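Beta-galactosidase BgaB (Bifidobacterium adolescentis, PDB 5VYM) hydrolyses terminal beta-D-galactose from transgalactooligosaccharides, most actively Gal(beta1-4)Gal units, the present chain being its trimerisation-domain part. Local coordinates at residues B[4-15]-B[60-71]. Numbering follows the deposited sequence.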
ATOM      1  N   HIS B   4       0.361  28.836   1.024  1.00 71.81           N
ATOM      2  CA  HIS B   4      -0.408  28.311   2.140  1.00 56.64           C
ATOM      3  C   HIS B   4       0.520  27.603   3.127  1.00 54.37           C
ATOM      4  O   HIS B   4       1.750  27.692   3.036  1.00 56.58           O
ATOM      5  CB  HIS B   4      -1.515  27.383   1.629  1.00 55.82           C
ATOM      6  CG  HIS B   4      -1.037  26.330   0.676  1.00 64.46           C
ATOM      7  ND1 HIS B   4      -0.165  25.327   1.046  1.00 67.66           N
ATOM      8  CD2 HIS B   4      -1.316  26.119  -0.633  1.00 65.86           C
ATOM      9  CE1 HIS B   4       0.074  24.548   0.006  1.00 62.97           C
ATOM     10  NE2 HIS B   4      -0.612  25.006  -1.025  1.00 67.65           N
ATOM     11  N   SER B   5      -0.078  26.897   4.081  1.00 50.12           N
ATOM     12  CA  SER B   5       0.675  26.190   5.103  1.00 43.94           C
ATOM     13  C   SER B   5       1.263  24.894   4.547  1.00 46.64           C
ATOM     14  O   SER B   5       0.891  24.415   3.473  1.00 50.04           O
ATOM     15  CB  SER B   5      -0.214  25.892   6.310  1.00 39.96           C
ATOM     16  OG  SER B   5       0.421  24.991   7.204  1.00 37.29           O
ATOM     17  N   ASP B   6       2.205  24.323   5.302  1.00 42.57           N
ATOM     18  CA  ASP B   6       2.760  23.021   4.954  1.00 36.13           C
ATOM     19  C   ASP B   6       1.829  21.873   5.318  1.00 37.35           C
ATOM     20  O   ASP B   6       1.938  20.794   4.726  1.00 38.83           O
ATOM     21  CB  ASP B   6       4.108  22.809   5.647  1.00 46.83           C
ATOM     22  CG  ASP B   6       5.229  23.601   5.008  1.00 59.00           C
ATOM     23  OD1 ASP B   6       5.113  23.945   3.813  1.00 67.85           O
ATOM     24  OD2 ASP B   6       6.232  23.874   5.700  1.00 62.13           O
ATOM     25  N   THR B   7       0.921  22.084   6.267  1.00 31.87           N
ATOM     26  CA  THR B   7       0.068  21.030   6.798  1.00 36.41           C
ATOM     27  C   THR B   7      -1.389  21.342   6.493  1.00 38.05           C
ATOM     28  O   THR B   7      -1.839  22.477   6.677  1.00 42.25           O
ATOM     29  CB  THR B   7       0.264  20.879   8.310  1.00 40.62           C
ATOM     30  OG1 THR B   7       1.655  20.694   8.597  1.00 42.13           O
ATOM     31  CG2 THR B   7      -0.525  19.683   8.833  1.00 37.89           C
ATOM     32  N   ALA B   8      -2.120  20.331   6.033  1.00 39.44           N
ATOM     33  CA  ALA B   8      -3.550  20.435   5.783  1.00 34.52           C
ATOM     34  C   ALA B   8      -4.281  19.409   6.634  1.00 32.73           C
ATOM     35  O   ALA B   8      -3.958  18.217   6.594  1.00 36.17           O
ATOM     36  CB  ALA B   8      -3.874  20.219   4.302  1.00 24.64           C
ATOM     37  N   ILE B   9      -5.251  19.874   7.411  1.00 31.92           N
ATOM     38  CA  ILE B   9      -6.148  18.992   8.148  1.00 26.85           C
ATOM     39  C   ILE B   9      -7.387  18.776   7.291  1.00 30.01           C
ATOM     40  O   ILE B   9      -8.116  19.727   6.990  1.00 32.76           O
ATOM     41  CB  ILE B   9      -6.511  19.583   9.517  1.00 31.86           C
ATOM     42  CG1 ILE B   9      -5.243  19.823  10.336  1.00 36.60           C
ATOM     43  CG2 ILE B   9      -7.468  18.660  10.258  1.00 39.12           C
ATOM     44  CD1 ILE B   9      -5.490  20.496  11.662  1.00 33.69           C
ATOM     45  N   LEU B  10      -7.618  17.532   6.883  1.00 30.96           N
ATOM     46  CA  LEU B  10      -8.678  17.234   5.933  1.00 28.45           C
ATOM     47  C   LEU B  10     -10.023  17.124   6.634  1.00 33.84           C
ATOM     48  O   LEU B  10     -10.136  16.523   7.707  1.00 33.91           O
ATOM     49  CB  LEU B  10      -8.375  15.942   5.179  1.00 22.38           C
ATOM     50  CG  LEU B  10      -7.036  15.902   4.442  1.00 29.59           C
ATOM     51  CD1 LEU B  10      -6.984  14.690   3.530  1.00 28.67           C
ATOM     52  CD2 LEU B  10      -6.801  17.187   3.658  1.00 23.71           C
ATOM     53  N   PHE B  11     -11.046  17.708   6.016  1.00 30.03           N
ATOM     54  CA  PHE B  11     -12.406  17.689   6.536  1.00 30.50           C
ATOM     55  C   PHE B  11     -13.301  16.890   5.599  1.00 31.76           C
ATOM     56  O   PHE B  11     -13.364  17.176   4.397  1.00 35.66           O
ATOM     57  CB  PHE B  11     -12.953  19.108   6.707  1.00 34.55           C
ATOM     58  CG  PHE B  11     -14.420  19.157   7.014  1.00 40.84           C
ATOM     59  CD1 PHE B  11     -14.904  18.676   8.220  1.00 38.70           C
ATOM     60  CD2 PHE B  11     -15.316  19.681   6.097  1.00 42.97           C
ATOM     61  CE1 PHE B  11     -16.256  18.715   8.507  1.00 41.07           C
ATOM     62  CE2 PHE B  11     -16.671  19.725   6.378  1.00 52.39           C
ATOM     63  CZ  PHE B  11     -17.140  19.241   7.585  1.00 47.36           C
ATOM     64  N   SER B  12     -13.992  15.896   6.151  1.00 21.32           N
ATOM     65  CA  SER B  12     -14.910  15.042   5.407  1.00 27.99           C
ATOM     66  C   SER B  12     -16.323  15.297   5.916  1.00 32.78           C
ATOM     67  O   SER B  12     -16.650  14.944   7.053  1.00 36.35           O
ATOM     68  CB  SER B  12     -14.533  13.571   5.560  1.00 33.17           C
ATOM     69  OG  SER B  12     -15.572  12.730   5.088  1.00 42.25           O
ATOM     70  N   ALA B  13     -17.156  15.912   5.072  1.00 32.12           N
ATOM     71  CA  ALA B  13     -18.538  16.178   5.461  1.00 38.95           C
ATOM     72  C   ALA B  13     -19.292  14.883   5.736  1.00 37.17           C
ATOM     73  O   ALA B  13     -20.087  14.808   6.681  1.00 35.59           O
ATOM     74  CB  ALA B  13     -19.243  16.990   4.375  1.00 26.37           C
ATOM     75  N   GLU B  14     -19.054  13.851   4.922  1.00 32.88           N
ATOM     76  CA  GLU B  14     -19.708  12.567   5.150  1.00 32.12           C
ATOM     77  C   GLU B  14     -19.324  11.986   6.505  1.00 39.37           C
ATOM     78  O   GLU B  14     -20.162  11.392   7.193  1.00 43.20           O
ATOM     79  CB  GLU B  14     -19.357  11.590   4.024  1.00 34.15           C
ATOM     80  CG  GLU B  14     -19.879  11.993   2.650  1.00 51.76           C
ATOM     81  CD  GLU B  14     -18.929  12.910   1.901  1.00 66.77           C
ATOM     82  OE1 GLU B  14     -18.974  12.920   0.652  1.00 72.88           O
ATOM     83  OE2 GLU B  14     -18.133  13.615   2.556  1.00 66.14           O
ATOM     84  N   SER B  15     -18.062  12.152   6.909  1.00 39.08           N
ATOM     85  CA  SER B  15     -17.641  11.672   8.222  1.00 37.59           C
ATOM     86  C   SER B  15     -18.342  12.439   9.338  1.00 37.98           C
ATOM     87  O   SER B  15     -18.675  11.864  10.381  1.00 32.82           O
ATOM     88  CB  SER B  15     -16.122  11.782   8.364  1.00 34.47           C
ATOM     89  OG  SER B  15     -15.463  11.001   7.382  1.00 42.73           O
ATOM     90  N   SER B  60      -0.420  19.719  -3.026  1.00 38.92           N
ATOM     91  CA  SER B  60       0.675  20.665  -2.857  1.00 43.29           C
ATOM     92  C   SER B  60       1.124  20.808  -1.408  1.00 39.97           C
ATOM     93  O   SER B  60       2.173  21.412  -1.160  1.00 42.51           O
ATOM     94  CB  SER B  60       0.272  22.037  -3.408  1.00 42.31           C
ATOM     95  OG  SER B  60      -0.925  22.499  -2.805  1.00 51.97           O
ATOM     96  N   TYR B  61       0.367  20.279  -0.451  1.00 34.85           N
ATOM     97  CA  TYR B  61       0.791  20.323   0.939  1.00 33.98           C
ATOM     98  C   TYR B  61       1.887  19.292   1.193  1.00 37.68           C
ATOM     99  O   TYR B  61       2.086  18.350   0.422  1.00 46.56           O
ATOM    100  CB  TYR B  61      -0.393  20.069   1.875  1.00 31.52           C
ATOM    101  CG  TYR B  61      -1.359  21.228   1.979  1.00 31.97           C
ATOM    102  CD1 TYR B  61      -2.388  21.384   1.059  1.00 33.12           C
ATOM    103  CD2 TYR B  61      -1.243  22.164   2.997  1.00 37.12           C
ATOM    104  CE1 TYR B  61      -3.273  22.441   1.150  1.00 32.98           C
ATOM    105  CE2 TYR B  61      -2.123  23.226   3.096  1.00 37.43           C
ATOM    106  CZ  TYR B  61      -3.136  23.360   2.170  1.00 38.16           C
ATOM    107  OH  TYR B  61      -4.014  24.415   2.264  1.00 39.14           O
ATOM    108  N   LYS B  62       2.610  19.484   2.294  1.00 31.42           N
ATOM    109  CA  LYS B  62       3.664  18.547   2.661  1.00 33.70           C
ATOM    110  C   LYS B  62       3.189  17.489   3.645  1.00 35.18           C
ATOM    111  O   LYS B  62       3.660  16.347   3.592  1.00 36.35           O
ATOM    112  CB  LYS B  62       4.857  19.301   3.254  1.00 32.95           C
ATOM    113  CG  LYS B  62       5.527  20.257   2.281  1.00 40.36           C
ATOM    114  CD  LYS B  62       6.794  20.844   2.879  1.00 53.40           C
ATOM    115  CE  LYS B  62       7.475  21.795   1.909  1.00 61.94           C
ATOM    116  NZ  LYS B  62       7.750  21.138   0.602  1.00 72.96           N
ATOM    117  N   THR B  63       2.266  17.840   4.536  1.00 31.42           N
ATOM    118  CA  THR B  63       1.711  16.919   5.513  1.00 26.08           C
ATOM    119  C   THR B  63       0.195  17.023   5.486  1.00 34.14           C
ATOM    120  O   THR B  63      -0.360  18.119   5.357  1.00 37.84           O
ATOM    121  CB  THR B  63       2.241  17.216   6.921  1.00 31.08           C
ATOM    122  OG1 THR B  63       3.665  17.063   6.935  1.00 42.98           O
ATOM    123  CG2 THR B  63       1.627  16.268   7.945  1.00 27.88           C
ATOM    124  N   VAL B  64      -0.470  15.877   5.600  1.00 31.38           N
ATOM    125  CA  VAL B  64      -1.924  15.794   5.584  1.00 33.72           C
ATOM    126  C   VAL B  64      -2.367  15.012   6.813  1.00 35.14           C
ATOM    127  O   VAL B  64      -1.803  13.953   7.116  1.00 35.64           O
ATOM    128  CB  VAL B  64      -2.430  15.139   4.283  1.00 33.05           C
ATOM    129  CG1 VAL B  64      -3.642  14.282   4.540  1.00 52.46           C
ATOM    130  CG2 VAL B  64      -2.741  16.207   3.247  1.00 31.01           C
ATOM    131  N   VAL B  65      -3.357  15.541   7.530  1.00 30.84           N
ATOM    132  CA  VAL B  65      -3.840  14.960   8.780  1.00 35.17           C
ATOM    133  C   VAL B  65      -5.305  14.587   8.607  1.00 34.79           C
ATOM    134  O   VAL B  65      -6.102  15.397   8.118  1.00 40.60           O
ATOM    135  CB  VAL B  65      -3.659  15.927   9.964  1.00 34.45           C
ATOM    136  CG1 VAL B  65      -4.191  15.309  11.247  1.00 28.53           C
ATOM    137  CG2 VAL B  65      -2.194  16.316  10.120  1.00 35.37           C
ATOM    138  N   LEU B  66      -5.660  13.365   9.011  1.00 31.80           N
ATOM    139  CA  LEU B  66      -7.030  12.861   8.926  1.00 33.14           C
ATOM    140  C   LEU B  66      -7.514  12.497  10.324  1.00 33.21           C
ATOM    141  O   LEU B  66      -7.318  11.360  10.783  1.00 37.68           O
ATOM    142  CB  LEU B  66      -7.123  11.660   7.986  1.00 32.86           C
ATOM    143  CG  LEU B  66      -6.855  11.923   6.503  1.00 39.14           C
ATOM    144  CD1 LEU B  66      -5.407  11.615   6.153  1.00 33.77           C
ATOM    145  CD2 LEU B  66      -7.810  11.124   5.631  1.00 33.94           C
ATOM    146  N   PRO B  67      -8.154  13.424  11.035  1.00 27.90           N
ATOM    147  CA  PRO B  67      -8.661  13.110  12.374  1.00 33.04           C
ATOM    148  C   PRO B  67     -10.117  12.669  12.358  1.00 34.40           C
ATOM    149  O   PRO B  67     -11.006  13.462  12.029  1.00 43.78           O
ATOM    150  CB  PRO B  67      -8.484  14.433  13.126  1.00 34.25           C
ATOM    151  CG  PRO B  67      -8.487  15.509  12.037  1.00 38.68           C
ATOM    152  CD  PRO B  67      -8.401  14.832  10.684  1.00 31.07           C
ATOM    153  N   THR B  68     -10.364  11.410  12.719  1.00 37.63           N
ATOM    154  CA  THR B  68     -11.707  10.830  12.731  1.00 40.10           C
ATOM    155  C   THR B  68     -12.397  11.032  11.381  1.00 37.23           C
ATOM    156  O   THR B  68     -13.543  11.480  11.289  1.00 39.42           O
ATOM    157  CB  THR B  68     -12.544  11.404  13.881  1.00 45.40           C
ATOM    158  OG1 THR B  68     -11.735  11.480  15.062  1.00 44.56           O
ATOM    159  CG2 THR B  68     -13.753  10.516  14.176  1.00 35.59           C
ATOM    160  N   VAL B  69     -11.670  10.713  10.314  1.00 35.97           N
ATOM    161  CA  VAL B  69     -12.253  10.688   8.964  1.00 31.14           C
ATOM    162  C   VAL B  69     -12.838   9.290   8.798  1.00 35.91           C
ATOM    163  O   VAL B  69     -12.246   8.388   8.201  1.00 45.91           O
ATOM    164  CB  VAL B  69     -11.230  11.047   7.883  1.00 38.68           C
ATOM    165  CG1 VAL B  69     -11.873  11.022   6.503  1.00 30.14           C
ATOM    166  CG2 VAL B  69     -10.634  12.418   8.163  1.00 39.20           C
ATOM    167  N   LEU B  70     -14.033   9.104   9.363  1.00 32.54           N
ATOM    168  CA  LEU B  70     -14.632   7.773   9.426  1.00 38.00           C
ATOM    169  C   LEU B  70     -14.921   7.223   8.036  1.00 37.55           C
ATOM    170  O   LEU B  70     -14.725   6.030   7.780  1.00 37.74           O
ATOM    171  CB  LEU B  70     -15.913   7.816  10.259  1.00 44.68           C
ATOM    172  CG  LEU B  70     -15.742   8.052  11.758  1.00 54.91           C
ATOM    173  CD1 LEU B  70     -16.782   9.037  12.257  1.00 65.75           C
ATOM    174  CD2 LEU B  70     -15.841   6.736  12.512  1.00 54.38           C
ATOM    175  N   ILE B  71     -15.391   8.074   7.129  1.00 30.58           N
ATOM    176  CA  ILE B  71     -15.759   7.660   5.782  1.00 35.86           C
ATOM    177  C   ILE B  71     -14.572   7.919   4.866  1.00 38.01           C
ATOM    178  O   ILE B  71     -14.157   9.070   4.684  1.00 42.12           O
ATOM    179  CB  ILE B  71     -17.008   8.403   5.285  1.00 38.00           C
ATOM    180  CG1 ILE B  71     -18.077   8.457   6.379  1.00 44.98           C
ATOM    181  CG2 ILE B  71     -17.554   7.735   4.033  1.00 31.51           C
ATOM    182  CD1 ILE B  71     -18.647   7.111   6.750  1.00 46.62           C
TER
HETATM  183  O   HOH W   1     -15.238  10.892   2.938  1.00 39.23           O
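Two successive amides of 60-71 grip the carbonyl of Asp-6: Lys-62 N lies 2.8 Å from Asp-6 O on a bent bond, and Thr-63 N 3.0 Å from the same oxygen on a straighter one. From there the strands run in parallel register, with Thr-63 O taking Ala-8 N, Ala-8 O taking Val-65 N, and Val-65 O taking Leu-10 N almost linearly. The Tyr-61 ring is sandwiched between Ala-8 and His-4, with the Asp-6 to Thr-7 peptide at its edge. Ala-8 CB sits 3.5 Å from the Tyr-61 ring centroid, a CH-pi contact over the middle of one face, while the His-4 imidazole stacks face to face, offset, on the other, planes 21° apart. His-4 ND1 donates to Ser-5 O, nearly in the ring plane, and His-4 NE2 shares a more bent hydrogen bond with Ser-60 OG (3.1 Å), so both ring nitrogens help fix its rotation; Asp-50 holds Tyr-61 OH. Strands 7-11 and 63-66 are the central pair of a four-stranded parallel sheet in the beta-galactosidase trimerisation domain, flanked by helices 31-44 and 74-85. Thr-7, Ile-9, Thr-63 and Val-65 share the face toward helix 31-44, where the Ile-9 side chain crosses Pro-67 at about a right angle, Ile-9 CG2 touching Pro-67 CG at 3.8 Å. On the opposite face Leu-10 CD1 presses on Val-64 CG1, 3.5 Å away. Beyond the strand ends, Ser-15 OG, held beside its own backbone N (chi1 -60°), accepts Ile-71 N at 2.9 Å and hydrogen-bonds Ser-12 OG, the N-cap residue of helix 13-20. A water donates to Ile-71 O and also hydrogen-bonds Ser-12 OG.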